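Ancestral congerin Con-anc (PDB 3AJY) binds beta-galactosides, here a galactose–glucose disaccharide, as a galectin-family lectin reconstructed as an ancestor of the fish congerins. Local coordinates at residues A[46-51]-A[57-62]; A[71-76]-A[110-115]. All blocks are in the same frame, centred on the assembly; numbering follows the deposited sequence.

Contact 1 (A[46-51]-A[57-62]); sequences LDHRFN and NTIVLN. With GAL (beta-D-galactopyranose), chain C; BGC (beta-D-glucopyranose), chain B.
Asp47 and Val60 face each other as a hydrogen-bonded antiparallel pair, Asp47 N to Val60 O 2.8 Å and Val60 N to Asp47 O 2.7 Å, both nearly straight. At the next hydrogen-bonded pair, two residues along, Arg49 and Thr58 repeat the exchange. Asn57 N also bonds to Phe50 O, and Asn57 and Thr58 together oppose Arg49 as a G1 beta bulge.

Apolar contacts occupy the inward face. Leu46 CD1 lies 3.7 Å from Ile59 CG2 and also touches Leu61 CG, while the His48 and Ile59 side chains lie side by side, CD2 of the imidazole nearest Ile59 CG1.

Polar contacts occupy the sugar face. The Arg49 chain, bent at chi2 (-125°) and chi3 (-92°), brings its guanidinium across Val60, whose CG2 sits under one face, 3.5 Å from Arg49 NE. At the edge Arg49 NH1 makes a straight salt bridge to the anti lone pair of Asp47 OD2 (3.0 Å), an oxygen that Arg30 also holds. Arg49 NH2 donates to glucose O3 at 2.7 Å while also pairing with Asp55. Asn62 ND2 donates to galactose O6 at 2.7 Å.

With Val60 against one face and Asp47 at the edge, the guanidinium's orientation is probably fixed, presenting NH2 to the glucose of this galectin pocket.

Contact 2 (A[71-76]-A[110-115]); sequences TEQRSK and PNRYKK. With BGC (beta-D-glucopyranose), chain B; GAL (beta-D-galactopyranose), chain C.
Arg112 meets the 71-76 segment end-on, aiming its guanidinium at the backbone carbonyl of Thr71. Its side chain is extended from CG to NE (chi2 165°, chi3 173°), which carries the flat group across the gap between the two backbones, where Thr71 CA and Arg112 CA are 10.5 Å apart. Thr71 O lies at the guanidinium edge and in its plane: Arg112 NH2 donates to Thr71 O at 2.7 Å, tilted 17° from the carbonyl plane, and NH1 adds a weak bond to the same oxygen. NH1 also reaches Asn62 OD1 and Ser63 OG, tying the arginine to the adjoining strand. At its root, Arg112 CB sits over the centre of one face of the Tyr113 ring, whose hydroxyl bonds to Glu70 and Ser63.

Gln73 and Pro110 approach from opposite directions. The extended glutamine sets its amide against the proline ring, Gln73 NE2 lying 3.8 Å from Pro110 CD, a van der Waals contact.

Glu72 takes no part in the contact with 110-115; its carboxylate reaches the sugars. Arg74 grips Glu72 OE1 with two nitrogens, NH1 at 2.9 Å and NH2 at 3.0 Å, both from the same side above the carboxylate plane. Glu72 OE2 accepts from galactose O6 at 2.7 Å; it also lies very close to glucose O3, a contact too short to be taken at face value. Arg74 NE is held in turn by Asp55.

Arg112 belongs to a type I turn, Asn111 to Lys114, in the loop between strands 106-110 and 117-125. Within this chain, strand 106-110 is outermost in one sheet and 68-75 outermost in the other, so the contact bridges the two sheets of the galectin sandwich along one border, while strand 58-65 flanks 68-75 within its sheet.

Overall arrangement
From the N terminus, the chain reaches contact 1 first: strand 41-52 turns back through a short loop and pairs with 58-65, closing a hairpin. It then runs directly into strand 68-75, crosses to the other sheet through strands 85-92, 96-101 and 106-110, and returns at 110-115 to close contact 2 over a much longer loop. The two closures follow in series and neither encloses the other. They meet where strand 58-65 pairs with 68-75, through probable backbone bonds Leu61 N to Gln73 O and Ile59 N to Ser75 O. Contact 1 is formed within one sheet, contact 2 between sheets; Arg49 and Asn62 of contact 1 and Glu72 of contact 2 meet the same disaccharide, which 110-115 does not touch.

Contact 1 (A[46-51]-A[57-62])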
loop_
_atom_site.group_PDB
_atom_site.type_symbol
_atom_site.label_atom_id
_atom_site.label_comp_id
_atom_site.label_asym_id
_atom_site.label_seq_id
_atom_site.Cartn_x
_atom_site.Cartn_y
_atom_site.Cartn_z
ATOM N N LEU A 46 4.989 15.935 -5.216
ATOM C CA LEU A 46 6.338 16.115 -4.760
ATOM C C LEU A 46 7.300 15.613 -5.841
ATOM O O LEU A 46 7.554 14.416 -5.940
ATOM C CB LEU A 46 6.485 15.364 -3.423
ATOM C CG LEU A 46 7.732 15.407 -2.561
ATOM C CD1 LEU A 46 7.926 16.794 -1.926
ATOM C CD2 LEU A 46 7.597 14.316 -1.472
ATOM N N ASP A 47 7.829 16.530 -6.652
ATOM C CA ASP A 47 8.630 16.166 -7.828
ATOM C C ASP A 47 10.105 16.381 -7.533
ATOM O O ASP A 47 10.533 17.510 -7.285
ATOM C CB ASP A 47 8.203 17.000 -9.052
ATOM C CG ASP A 47 8.519 16.318 -10.394
ATOM O OD1 ASP A 47 8.643 15.079 -10.438
ATOM O OD2 ASP A 47 8.620 17.028 -11.431
ATOM N N HIS A 48 10.873 15.297 -7.542
ATOM C CA HIS A 48 12.310 15.345 -7.265
ATOM C C HIS A 48 13.046 15.350 -8.574
ATOM O O HIS A 48 13.172 14.322 -9.242
ATOM C CB HIS A 48 12.732 14.153 -6.429
ATOM C CG HIS A 48 11.818 13.900 -5.269
ATOM N ND1 HIS A 48 10.649 13.176 -5.386
ATOM C CD2 HIS A 48 11.884 14.310 -3.980
ATOM C CE1 HIS A 48 10.048 13.126 -4.210
ATOM N NE2 HIS A 48 10.775 13.807 -3.339
ATOM N N ARG A 49 13.523 16.526 -8.935
ATOM C CA ARG A 49 14.081 16.742 -10.254
ATOM C C ARG A 49 15.598 16.766 -10.178
ATOM O O ARG A 49 16.200 17.728 -9.690
ATOM C CB ARG A 49 13.527 18.036 -10.860
ATOM C CG ARG A 49 12.130 18.333 -10.415
ATOM C CD ARG A 49 11.113 18.532 -11.495
ATOM N NE ARG A 49 10.962 19.913 -11.886
ATOM C CZ ARG A 49 9.829 20.512 -12.280
ATOM N NH1 ARG A 49 8.653 19.896 -12.295
ATOM N NH2 ARG A 49 9.884 21.775 -12.651
ATOM N N PHE A 50 16.208 15.684 -10.638
ATOM C CA PHE A 50 17.638 15.648 -10.831
ATOM C C PHE A 50 18.009 16.643 -11.925
ATOM O O PHE A 50 18.934 17.444 -11.775
ATOM C CB PHE A 50 18.069 14.239 -11.225
ATOM C CG PHE A 50 17.674 13.191 -10.218
ATOM C CD1 PHE A 50 16.447 12.534 -10.318
ATOM C CD2 PHE A 50 18.522 12.873 -9.164
ATOM C CE1 PHE A 50 16.075 11.568 -9.388
ATOM C CE2 PHE A 50 18.159 11.911 -8.232
ATOM C CZ PHE A 50 16.938 11.266 -8.332
ATOM N N ASN A 51 17.262 16.599 -13.024
ATOM C CA ASN A 51 17.580 17.398 -14.189
ATOM C C ASN A 51 16.290 17.548 -14.984
ATOM O O ASN A 51 15.911 16.622 -15.693
ATOM C CB ASN A 51 18.673 16.682 -15.015
ATOM C CG ASN A 51 18.895 17.308 -16.392
ATOM O OD1 ASN A 51 19.070 18.524 -16.519
ATOM N ND2 ASN A 51 18.904 16.468 -17.428
ATOM N N ASN A 57 18.764 19.104 -9.259
ATOM C CA ASN A 57 18.660 18.682 -7.850
ATOM C C ASN A 57 17.741 19.590 -7.032
ATOM O O ASN A 57 18.118 20.121 -5.973
ATOM C CB ASN A 57 20.047 18.576 -7.187
ATOM C CG ASN A 57 20.942 17.535 -7.846
ATOM O OD1 ASN A 57 20.483 16.494 -8.284
ATOM N ND2 ASN A 57 22.241 17.816 -7.896
ATOM N N THR A 58 16.525 19.755 -7.544
ATOM C CA THR A 58 15.540 20.627 -6.931
ATOM C C THR A 58 14.248 19.849 -6.767
ATOM O O THR A 58 13.848 19.085 -7.662
ATOM C CB THR A 58 15.316 21.865 -7.816
ATOM O OG1 THR A 58 16.564 22.542 -7.979
ATOM C CG2 THR A 58 14.282 22.832 -7.227
ATOM N N ILE A 59 13.607 20.039 -5.616
ATOM C CA ILE A 59 12.296 19.476 -5.386
ATOM C C ILE A 59 11.299 20.536 -5.760
ATOM O O ILE A 59 11.468 21.713 -5.432
ATOM C CB ILE A 59 12.069 19.042 -3.926
ATOM C CG1 ILE A 59 13.128 18.025 -3.479
ATOM C CG2 ILE A 59 10.675 18.445 -3.766
ATOM C CD1 ILE A 59 13.051 17.694 -1.977
ATOM N N VAL A 60 10.282 20.130 -6.505
ATOM C CA VAL A 60 9.208 21.041 -6.842
ATOM C C VAL A 60 7.970 20.488 -6.162
ATOM O O VAL A 60 7.664 19.299 -6.289
ATOM C CB VAL A 60 9.024 21.151 -8.383
ATOM C CG1 VAL A 60 7.730 21.942 -8.739
ATOM C CG2 VAL A 60 10.262 21.796 -9.016
ATOM N N LEU A 61 7.270 21.350 -5.435
ATOM C CA LEU A 61 6.025 20.988 -4.777
ATOM C C LEU A 61 4.901 21.791 -5.379
ATOM O O LEU A 61 5.068 22.954 -5.702
ATOM C CB LEU A 61 6.089 21.271 -3.272
ATOM C CG LEU A 61 7.191 20.580 -2.464
ATOM C CD1 LEU A 61 8.497 21.367 -2.511
ATOM C CD2 LEU A 61 6.734 20.409 -1.034
ATOM N N ASN A 62 3.741 21.176 -5.515
ATOM C CA ASN A 62 2.619 21.866 -6.122
ATOM C C ASN A 62 1.370 21.082 -5.857
ATOM O O ASN A 62 1.442 19.947 -5.408
ATOM C CB ASN A 62 2.857 22.016 -7.638
ATOM C CG ASN A 62 2.061 23.153 -8.247
ATOM O OD1 ASN A 62 1.191 23.743 -7.594
ATOM N ND2 ASN A 62 2.338 23.457 -9.529
HETATM C C1 GAL C . 5.385 20.880 -14.859
HETATM C C2 GAL C . 5.524 19.405 -15.219
HETATM C C3 GAL C . 4.449 18.569 -14.529
HETATM C C4 GAL C . 4.430 18.876 -13.026
HETATM C C5 GAL C . 4.285 20.384 -12.793
HETATM C C6 GAL C . 4.262 20.784 -11.308
HETATM O O2 GAL C . 5.427 19.253 -16.615
HETATM O O3 GAL C . 4.746 17.204 -14.753
HETATM O O4 GAL C . 5.624 18.402 -12.432
HETATM O O5 GAL C . 5.327 21.077 -13.453
HETATM O O6 GAL C . 4.007 22.177 -11.185
HETATM C C2 BGC B . 7.801 25.002 -14.844
HETATM C C3 BGC B . 7.678 23.491 -14.723
HETATM C C4 BGC B . 6.397 22.958 -15.389
HETATM C C5 BGC B . 6.320 23.532 -16.812
HETATM C C6 BGC B . 5.108 23.116 -17.643
HETATM C C1 BGC B . 7.612 25.379 -16.307
HETATM O O1 BGC B . 7.640 26.768 -16.418
HETATM O O2 BGC B . 9.077 25.419 -14.400
HETATM O O3 BGC B . 7.720 23.193 -13.358
HETATM O O4 BGC B . 6.497 21.552 -15.464
HETATM O O5 BGC B . 6.341 24.933 -16.722
HETATM O O6 BGC B . 3.955 23.479 -16.919
HETATM O O HOH W 1 21.539 16.274 -11.431
#

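Contact 2 (A[71-76]-A[110-115])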
loop_
_atom_site.group_PDB
_atom_site.type_symbol
_atom_site.label_atom_id
_atom_site.label_comp_id
_atom_site.label_asym_id
_atom_site.label_seq_id
_atom_site.Cartn_x
_atom_site.Cartn_y
_atom_site.Cartn_z
ATOM N N THR A 71 0.350 27.019 -7.961
ATOM C CA THR A 71 1.637 27.723 -7.801
ATOM C C THR A 71 2.694 26.804 -7.205
ATOM O O THR A 71 2.490 26.255 -6.128
ATOM C CB THR A 71 1.489 29.006 -6.950
ATOM O OG1 THR A 71 0.500 29.860 -7.546
ATOM C CG2 THR A 71 2.824 29.767 -6.839
ATOM N N GLU A 72 3.816 26.643 -7.910
ATOM C CA GLU A 72 4.926 25.784 -7.466
ATOM C C GLU A 72 5.699 26.376 -6.290
ATOM O O GLU A 72 5.779 27.589 -6.135
ATOM C CB GLU A 72 5.918 25.499 -8.608
ATOM C CG GLU A 72 5.263 25.055 -9.909
ATOM C CD GLU A 72 6.250 24.773 -11.038
ATOM O OE1 GLU A 72 7.187 25.569 -11.255
ATOM O OE2 GLU A 72 6.080 23.747 -11.717
ATOM N N GLN A 73 6.256 25.490 -5.471
ATOM C CA GLN A 73 7.229 25.841 -4.435
ATOM C C GLN A 73 8.452 24.969 -4.675
ATOM O O GLN A 73 8.334 23.863 -5.218
ATOM C CB GLN A 73 6.666 25.595 -3.030
ATOM C CG GLN A 73 5.368 26.358 -2.772
ATOM C CD GLN A 73 5.016 26.515 -1.286
ATOM O OE1 GLN A 73 5.636 25.899 -0.395
ATOM N NE2 GLN A 73 4.003 27.344 -1.021
ATOM N N ARG A 74 9.617 25.468 -4.286
ATOM C CA ARG A 74 10.857 24.773 -4.562
ATOM C C ARG A 74 11.730 24.626 -3.344
ATOM O O ARG A 74 11.714 25.472 -2.443
ATOM C CB ARG A 74 11.640 25.487 -5.659
ATOM C CG ARG A 74 11.085 25.196 -7.037
ATOM C CD ARG A 74 11.875 25.886 -8.128
ATOM N NE ARG A 74 11.518 25.351 -9.449
ATOM C CZ ARG A 74 10.350 25.536 -10.052
ATOM N NH1 ARG A 74 9.386 26.231 -9.455
ATOM N NH2 ARG A 74 10.138 25.019 -11.269
ATOM N N SER A 75 12.507 23.550 -3.345
ATOM C CA SER A 75 13.493 23.321 -2.315
ATOM C C SER A 75 14.776 22.728 -2.899
ATOM O O SER A 75 14.730 21.868 -3.784
ATOM C CB SER A 75 12.920 22.404 -1.241
ATOM O OG SER A 75 13.961 21.843 -0.471
ATOM N N LYS A 76 15.917 23.177 -2.375
ATOM C CA LYS A 76 17.219 22.667 -2.802
ATOM C C LYS A 76 17.755 21.529 -1.920
ATOM O O LYS A 76 18.844 20.999 -2.167
ATOM C CB LYS A 76 18.232 23.814 -2.915
ATOM C CG LYS A 76 17.951 24.782 -4.074
ATOM C CD LYS A 76 18.445 24.225 -5.399
ATOM C CE LYS A 76 18.300 25.243 -6.524
ATOM N NZ LYS A 76 16.873 25.519 -6.914
ATOM N N PRO A 110 1.410 23.992 1.987
ATOM C CA PRO A 110 0.013 24.253 2.315
ATOM C C PRO A 110 -0.990 23.169 1.902
ATOM O O PRO A 110 -0.908 22.603 0.804
ATOM C CB PRO A 110 -0.297 25.567 1.583
ATOM C CG PRO A 110 0.861 25.805 0.644
ATOM C CD PRO A 110 2.034 25.119 1.270
ATOM N N ASN A 111 -1.932 22.900 2.802
ATOM C CA ASN A 111 -3.105 22.092 2.508
ATOM C C ASN A 111 -4.183 22.970 1.825
ATOM O O ASN A 111 -5.180 23.365 2.439
ATOM C CB ASN A 111 -3.596 21.420 3.798
ATOM C CG ASN A 111 -4.611 20.304 3.552
ATOM O OD1 ASN A 111 -4.908 19.518 4.464
ATOM N ND2 ASN A 111 -5.167 20.239 2.342
ATOM N N ARG A 112 -3.966 23.259 0.540
ATOM C CA ARG A 112 -4.762 24.260 -0.206
ATOM C C ARG A 112 -6.258 23.948 -0.327
ATOM O O ARG A 112 -7.102 24.865 -0.382
ATOM C CB ARG A 112 -4.164 24.499 -1.594
ATOM C CG ARG A 112 -2.807 25.182 -1.578
ATOM C CD ARG A 112 -2.091 25.058 -2.923
ATOM N NE ARG A 112 -0.867 25.863 -2.953
ATOM C CZ ARG A 112 0.020 25.860 -3.942
ATOM N NH1 ARG A 112 -0.162 25.084 -5.009
ATOM N NH2 ARG A 112 1.094 26.626 -3.866
ATOM N N TYR A 113 -6.602 22.667 -0.375
ATOM C CA TYR A 113 -8.004 22.311 -0.520
ATOM C C TYR A 113 -8.592 21.816 0.805
ATOM O O TYR A 113 -9.693 21.269 0.846
ATOM C CB TYR A 113 -8.210 21.337 -1.698
ATOM C CG TYR A 113 -7.362 21.733 -2.909
ATOM C CD1 TYR A 113 -6.364 20.884 -3.386
ATOM C CD2 TYR A 113 -7.533 22.982 -3.538
ATOM C CE1 TYR A 113 -5.571 21.257 -4.484
ATOM C CE2 TYR A 113 -6.728 23.374 -4.633
ATOM C CZ TYR A 113 -5.754 22.496 -5.099
ATOM O OH TYR A 113 -4.928 22.836 -6.160
ATOM N N LYS A 114 -7.861 22.062 1.897
ATOM C CA LYS A 114 -8.375 21.807 3.243
ATOM C C LYS A 114 -8.885 20.383 3.367
ATOM O O LYS A 114 -9.950 20.128 3.934
ATOM C CB LYS A 114 -9.467 22.829 3.583
ATOM C CG LYS A 114 -8.947 24.275 3.531
ATOM C CD LYS A 114 -10.021 25.308 3.837
ATOM C CE LYS A 114 -9.386 26.696 3.965
ATOM N NZ LYS A 114 -10.091 27.580 4.948
ATOM N N LYS A 115 -8.119 19.449 2.805
ATOM C CA LYS A 115 -8.457 18.035 2.837
ATOM C C LYS A 115 -8.149 17.445 4.220
ATOM O O LYS A 115 -7.171 17.829 4.848
ATOM C CB LYS A 115 -7.702 17.292 1.736
ATOM C CG LYS A 115 -8.215 17.618 0.321
ATOM C CD LYS A 115 -9.670 17.152 0.176
ATOM C CE LYS A 115 -10.360 17.784 -1.023
ATOM N NZ LYS A 115 -9.840 17.256 -2.315
HETATM C C2 BGC B . 7.801 25.002 -14.844
HETATM C C3 BGC B . 7.678 23.491 -14.723
HETATM C C4 BGC B . 6.397 22.958 -15.389
HETATM C C5 BGC B . 6.320 23.532 -16.812
HETATM C C6 BGC B . 5.108 23.116 -17.643
HETATM C C1 BGC B . 7.612 25.379 -16.307
HETATM O O1 BGC B . 7.640 26.768 -16.418
HETATM O O2 BGC B . 9.077 25.419 -14.400
HETATM O O3 BGC B . 7.720 23.193 -13.358
HETATM O O4 BGC B . 6.497 21.552 -15.464
HETATM O O5 BGC B . 6.341 24.933 -16.722
HETATM O O6 BGC B . 3.955 23.479 -16.919
HETATM C C1 GAL C . 5.385 20.880 -14.859
HETATM C C2 GAL C . 5.524 19.405 -15.219
HETATM C C3 GAL C . 4.449 18.569 -14.529
HETATM C C4 GAL C . 4.430 18.876 -13.026
HETATM C C5 GAL C . 4.285 20.384 -12.793
HETATM C C6 GAL C . 4.262 20.784 -11.308
HETATM O O2 GAL C . 5.427 19.253 -16.615
HETATM O O3 GAL C . 4.746 17.204 -14.753
HETATM O O4 GAL C . 5.624 18.402 -12.432
HETATM O O5 GAL C . 5.327 21.077 -13.453
HETATM O O6 GAL C . 4.007 22.177 -11.185
#